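Local coordinates for putative dihydrodipicolinate synthase (Thermus thermophilus, PDB 2PCQ), which is a TIM-barrel protein of the dihydrodipicolinate synthetase family, assembled from four chains, whose precise function is not established, at residues A[196-207]-A[222-233]. Numbering follows the deposited sequence.
Sequences AANLAPRAYRAL and LQKKLFPLGDLL
Leu226 slides its CD1 methyl over one face of the Tyr204 ring, 3.8 Å from the ring centroid and 14° off the normal, a CH-pi contact in which the two side chains run past each other in opposite directions. Tyr204 leaves its helix pointing away from the partner; with CG anti to the carbonyl carbon (chi1 -75°), the ring swings back and carries its hydroxyl across. Tyr204 OH lies 2.7 Å from a water in the ring plane, and the same water is hydrogen-bonded to Leu226 O at 2.9 Å, bridging the two helices; that carbonyl also accepts from Gly230 N. At the ring's edge sits Leu229 CD2, which reaches Ala200 CB too. Beside the ring, Ala203 CB rests 3.8 Å from Leu226 CD2. Further along, Leu222 CD2 lies against the turn of helix 201-212, 3.4 Å from both Ala203 O and Leu207 N, and also touches the CB atoms of Ala206 and Leu207. This seam belongs to a TIM barrel: helix 201-212 follows the eighth parallel strand, 191-193, and the long helix 216-247 returns beside it, their segment axes 10.2 Å apart at 145°. At the other end, where the chain has just left that strand, Leu233 CD2 lies 3.9 Å from Ala196 CB, with Leu199 CD1 alongside. Phe269 of helix 266-278 backs both Leu199 and Leu229, while Trp281 packs on Ala203 and Ala206. Gln223, whose CB touches Leu207 CD2, spends its amide on Pro179 O and Leu182 N, and Gln165 of a second subunit packs against it.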
loop_
_atom_site.group_PDB
_atom_site.type_symbol
_atom_site.label_atom_id
_atom_site.label_comp_id
_atom_site.label_asym_id
_atom_site.label_seq_id
_atom_site.Cartn_x
_atom_site.Cartn_y
_atom_site.Cartn_z
ATOM N N ALA A 196 15.476 -21.193 -4.525
ATOM C CA ALA A 196 16.302 -21.462 -5.698
ATOM C C ALA A 196 17.403 -22.475 -5.392
ATOM O O ALA A 196 17.964 -23.081 -6.305
ATOM C CB ALA A 196 16.909 -20.164 -6.224
ATOM N N ALA A 197 17.709 -22.659 -4.109
ATOM C CA ALA A 197 18.733 -23.614 -3.706
ATOM C C ALA A 197 18.215 -25.045 -3.848
ATOM O O ALA A 197 18.972 -26.002 -3.684
ATOM C CB ALA A 197 19.179 -23.352 -2.272
ATOM N N ASN A 198 16.921 -25.189 -4.131
ATOM C CA ASN A 198 16.335 -26.511 -4.347
ATOM C C ASN A 198 16.765 -26.961 -5.747
ATOM O O ASN A 198 16.797 -28.154 -6.048
ATOM C CB ASN A 198 14.800 -26.466 -4.352
ATOM C CG ASN A 198 14.197 -26.341 -2.968
ATOM O OD1 ASN A 198 13.712 -25.278 -2.583
ATOM N ND2 ASN A 198 14.214 -27.432 -2.219
ATOM N N LEU A 199 17.080 -25.990 -6.599
ATOM C CA LEU A 199 17.456 -26.269 -7.982
ATOM C C LEU A 199 18.946 -26.177 -8.280
ATOM O O LEU A 199 19.494 -27.033 -8.977
ATOM C CB LEU A 199 16.691 -25.326 -8.916
ATOM C CG LEU A 199 15.167 -25.270 -8.732
ATOM C CD1 LEU A 199 14.576 -24.225 -9.668
ATOM C CD2 LEU A 199 14.555 -26.635 -9.001
ATOM N N ALA A 200 19.600 -25.138 -7.772
ATOM C CA ALA A 200 21.031 -24.958 -8.005
ATOM C C ALA A 200 21.769 -24.719 -6.691
ATOM O O ALA A 200 22.442 -23.703 -6.524
ATOM C CB ALA A 200 21.258 -23.784 -8.957
ATOM N N PRO A 201 21.660 -25.661 -5.741
ATOM C CA PRO A 201 22.327 -25.527 -4.440
ATOM C C PRO A 201 23.834 -25.276 -4.501
ATOM O O PRO A 201 24.369 -24.500 -3.708
ATOM C CB PRO A 201 21.976 -26.835 -3.728
ATOM C CG PRO A 201 21.759 -27.806 -4.868
ATOM C CD PRO A 201 20.988 -26.968 -5.857
ATOM N N ARG A 202 24.520 -25.928 -5.436
ATOM C CA ARG A 202 25.962 -25.745 -5.563
ATOM C C ARG A 202 26.323 -24.349 -6.069
ATOM O O ARG A 202 27.367 -23.812 -5.716
ATOM C CB ARG A 202 26.566 -26.821 -6.485
ATOM C CG ARG A 202 26.632 -28.214 -5.839
ATOM C CD ARG A 202 27.207 -29.288 -6.775
ATOM N NE ARG A 202 26.400 -29.440 -7.982
ATOM C CZ ARG A 202 26.662 -28.847 -9.142
ATOM N NH1 ARG A 202 27.725 -28.062 -9.268
ATOM N NH2 ARG A 202 25.842 -29.016 -10.171
ATOM N N ALA A 203 25.452 -23.751 -6.876
ATOM C CA ALA A 203 25.726 -22.421 -7.409
ATOM C C ALA A 203 25.680 -21.355 -6.318
ATOM O O ALA A 203 26.572 -20.510 -6.226
ATOM C CB ALA A 203 24.736 -22.084 -8.512
ATOM N N TYR A 204 24.642 -21.391 -5.488
ATOM C CA TYR A 204 24.524 -20.413 -4.414
ATOM C C TYR A 204 25.637 -20.606 -3.391
ATOM O O TYR A 204 26.097 -19.647 -2.778
ATOM C CB TYR A 204 23.134 -20.507 -3.775
ATOM C CG TYR A 204 22.075 -19.894 -4.670
ATOM C CD1 TYR A 204 21.953 -18.507 -4.785
ATOM C CD2 TYR A 204 21.263 -20.695 -5.475
ATOM C CE1 TYR A 204 21.053 -17.932 -5.683
ATOM C CE2 TYR A 204 20.362 -20.129 -6.380
ATOM C CZ TYR A 204 20.266 -18.749 -6.478
ATOM O OH TYR A 204 19.392 -18.186 -7.375
ATOM N N ARG A 205 26.081 -21.847 -3.226
ATOM C CA ARG A 205 27.174 -22.155 -2.304
ATOM C C ARG A 205 28.458 -21.513 -2.848
ATOM O O ARG A 205 29.242 -20.916 -2.107
ATOM C CB ARG A 205 27.367 -23.672 -2.212
ATOM C CG ARG A 205 28.602 -24.102 -1.432
ATOM C CD ARG A 205 28.348 -23.999 0.060
ATOM N NE ARG A 205 29.201 -23.021 0.714
ATOM C CZ ARG A 205 29.143 -22.733 2.009
ATOM N NH1 ARG A 205 28.266 -23.349 2.793
ATOM N NH2 ARG A 205 29.970 -21.832 2.524
ATOM N N ALA A 206 28.656 -21.642 -4.156
ATOM C CA ALA A 206 29.830 -21.084 -4.817
ATOM C C ALA A 206 29.843 -19.561 -4.704
ATOM O O ALA A 206 30.894 -18.950 -4.500
ATOM C CB ALA A 206 29.846 -21.504 -6.287
ATOM N N LEU A 207 28.670 -18.950 -4.836
ATOM C CA LEU A 207 28.553 -17.500 -4.748
ATOM C C LEU A 207 28.939 -17.059 -3.341
ATOM O O LEU A 207 29.688 -16.098 -3.160
ATOM C CB LEU A 207 27.119 -17.063 -5.084
ATOM C CG LEU A 207 26.741 -15.581 -4.985
ATOM C CD1 LEU A 207 27.835 -14.704 -5.568
ATOM C CD2 LEU A 207 25.425 -15.362 -5.733
ATOM N N LEU A 222 28.623 -14.468 -10.859
ATOM C CA LEU A 222 27.731 -15.569 -10.515
ATOM C C LEU A 222 26.372 -15.015 -10.079
ATOM O O LEU A 222 25.328 -15.599 -10.378
ATOM C CB LEU A 222 28.352 -16.429 -9.410
ATOM C CG LEU A 222 27.705 -17.793 -9.152
ATOM C CD1 LEU A 222 27.441 -18.503 -10.474
ATOM C CD2 LEU A 222 28.618 -18.632 -8.258
ATOM N N GLN A 223 26.394 -13.881 -9.383
ATOM C CA GLN A 223 25.169 -13.224 -8.929
ATOM C C GLN A 223 24.331 -12.831 -10.150
ATOM O O GLN A 223 23.110 -13.000 -10.164
ATOM C CB GLN A 223 25.530 -11.987 -8.091
ATOM C CG GLN A 223 24.503 -10.846 -8.070
ATOM C CD GLN A 223 23.214 -11.181 -7.346
ATOM O OE1 GLN A 223 23.216 -11.848 -6.305
ATOM N NE2 GLN A 223 22.100 -10.692 -7.880
ATOM N N LYS A 224 24.992 -12.313 -11.180
ATOM C CA LYS A 224 24.300 -11.921 -12.401
ATOM C C LYS A 224 23.766 -13.157 -13.125
ATOM O O LYS A 224 22.651 -13.148 -13.651
ATOM C CB LYS A 224 25.254 -11.146 -13.314
ATOM C CG LYS A 224 25.676 -9.803 -12.732
ATOM C CD LYS A 224 26.936 -9.254 -13.388
ATOM C CE LYS A 224 26.739 -8.984 -14.864
ATOM N NZ LYS A 224 27.991 -8.455 -15.481
ATOM N N LYS A 225 24.561 -14.222 -13.141
ATOM C CA LYS A 225 24.164 -15.462 -13.799
ATOM C C LYS A 225 22.935 -16.091 -13.146
ATOM O O LYS A 225 22.060 -16.627 -13.833
ATOM C CB LYS A 225 25.317 -16.466 -13.774
ATOM C CG LYS A 225 24.976 -17.817 -14.397
ATOM C CD LYS A 225 26.188 -18.739 -14.419
ATOM C CE LYS A 225 27.287 -18.190 -15.321
ATOM N NZ LYS A 225 26.828 -18.064 -16.732
ATOM N N LEU A 226 22.868 -16.019 -11.819
ATOM C CA LEU A 226 21.753 -16.603 -11.079
ATOM C C LEU A 226 20.531 -15.689 -10.924
ATOM O O LEU A 226 19.467 -16.140 -10.498
ATOM C CB LEU A 226 22.231 -17.051 -9.691
ATOM C CG LEU A 226 23.318 -18.132 -9.654
ATOM C CD1 LEU A 226 23.766 -18.379 -8.212
ATOM C CD2 LEU A 226 22.778 -19.417 -10.278
ATOM N N PHE A 227 20.673 -14.416 -11.271
ATOM C CA PHE A 227 19.560 -13.482 -11.133
ATOM C C PHE A 227 18.257 -13.926 -11.819
ATOM O O PHE A 227 17.199 -13.927 -11.196
ATOM C CB PHE A 227 19.949 -12.095 -11.656
ATOM C CG PHE A 227 18.819 -11.101 -11.610
ATOM C CD1 PHE A 227 18.503 -10.440 -10.424
ATOM C CD2 PHE A 227 18.026 -10.879 -12.734
ATOM C CE1 PHE A 227 17.409 -9.574 -10.356
ATOM C CE2 PHE A 227 16.927 -10.016 -12.679
ATOM C CZ PHE A 227 16.617 -9.364 -11.488
ATOM N N PRO A 228 18.316 -14.294 -13.114
ATOM C CA PRO A 228 17.103 -14.723 -13.823
ATOM C C PRO A 228 16.389 -15.894 -13.154
ATOM O O PRO A 228 15.160 -15.915 -13.074
ATOM C CB PRO A 228 17.625 -15.074 -15.216
ATOM C CG PRO A 228 18.771 -14.124 -15.387
ATOM C CD PRO A 228 19.460 -14.231 -14.041
ATOM N N LEU A 229 17.165 -16.865 -12.677
ATOM C CA LEU A 229 16.612 -18.036 -12.006
ATOM C C LEU A 229 15.873 -17.618 -10.735
ATOM O O LEU A 229 14.728 -18.008 -10.513
ATOM C CB LEU A 229 17.728 -19.022 -11.632
ATOM C CG LEU A 229 17.286 -20.271 -10.856
ATOM C CD1 LEU A 229 16.694 -21.280 -11.829
ATOM C CD2 LEU A 229 18.469 -20.887 -10.111
ATOM N N GLY A 230 16.535 -16.822 -9.901
ATOM C CA GLY A 230 15.923 -16.381 -8.662
ATOM C C GLY A 230 14.752 -15.436 -8.854
ATOM O O GLY A 230 13.771 -15.503 -8.114
ATOM N N ASP A 231 14.857 -14.558 -9.848
ATOM C CA ASP A 231 13.813 -13.580 -10.150
ATOM C C ASP A 231 12.538 -14.249 -10.643
ATOM O O ASP A 231 11.449 -13.948 -10.161
ATOM C CB ASP A 231 14.307 -12.591 -11.210
ATOM C CG ASP A 231 13.232 -11.598 -11.634
ATOM O OD1 ASP A 231 12.837 -10.748 -10.808
ATOM O OD2 ASP A 231 12.777 -11.670 -12.796
ATOM N N LEU A 232 12.673 -15.149 -11.613
ATOM C CA LEU A 232 11.511 -15.846 -12.154
ATOM C C LEU A 232 10.876 -16.781 -11.137
ATOM O O LEU A 232 9.656 -16.869 -11.049
ATOM C CB LEU A 232 11.892 -16.638 -13.407
ATOM C CG LEU A 232 12.065 -15.798 -14.673
ATOM C CD1 LEU A 232 12.594 -16.670 -15.795
ATOM C CD2 LEU A 232 10.724 -15.167 -15.057
ATOM N N LEU A 233 11.703 -17.479 -10.365
ATOM C CA LEU A 233 11.182 -18.398 -9.365
ATOM C C LEU A 233 10.348 -17.649 -8.327
ATOM O O LEU A 233 9.315 -18.145 -7.877
ATOM C CB LEU A 233 12.331 -19.145 -8.680
ATOM C CG LEU A 233 11.947 -20.346 -7.810
ATOM C CD1 LEU A 233 11.158 -21.356 -8.643
ATOM C CD2 LEU A 233 13.206 -20.990 -7.235
HETATM O O HOH W 1 19.189 -15.515 -7.724
#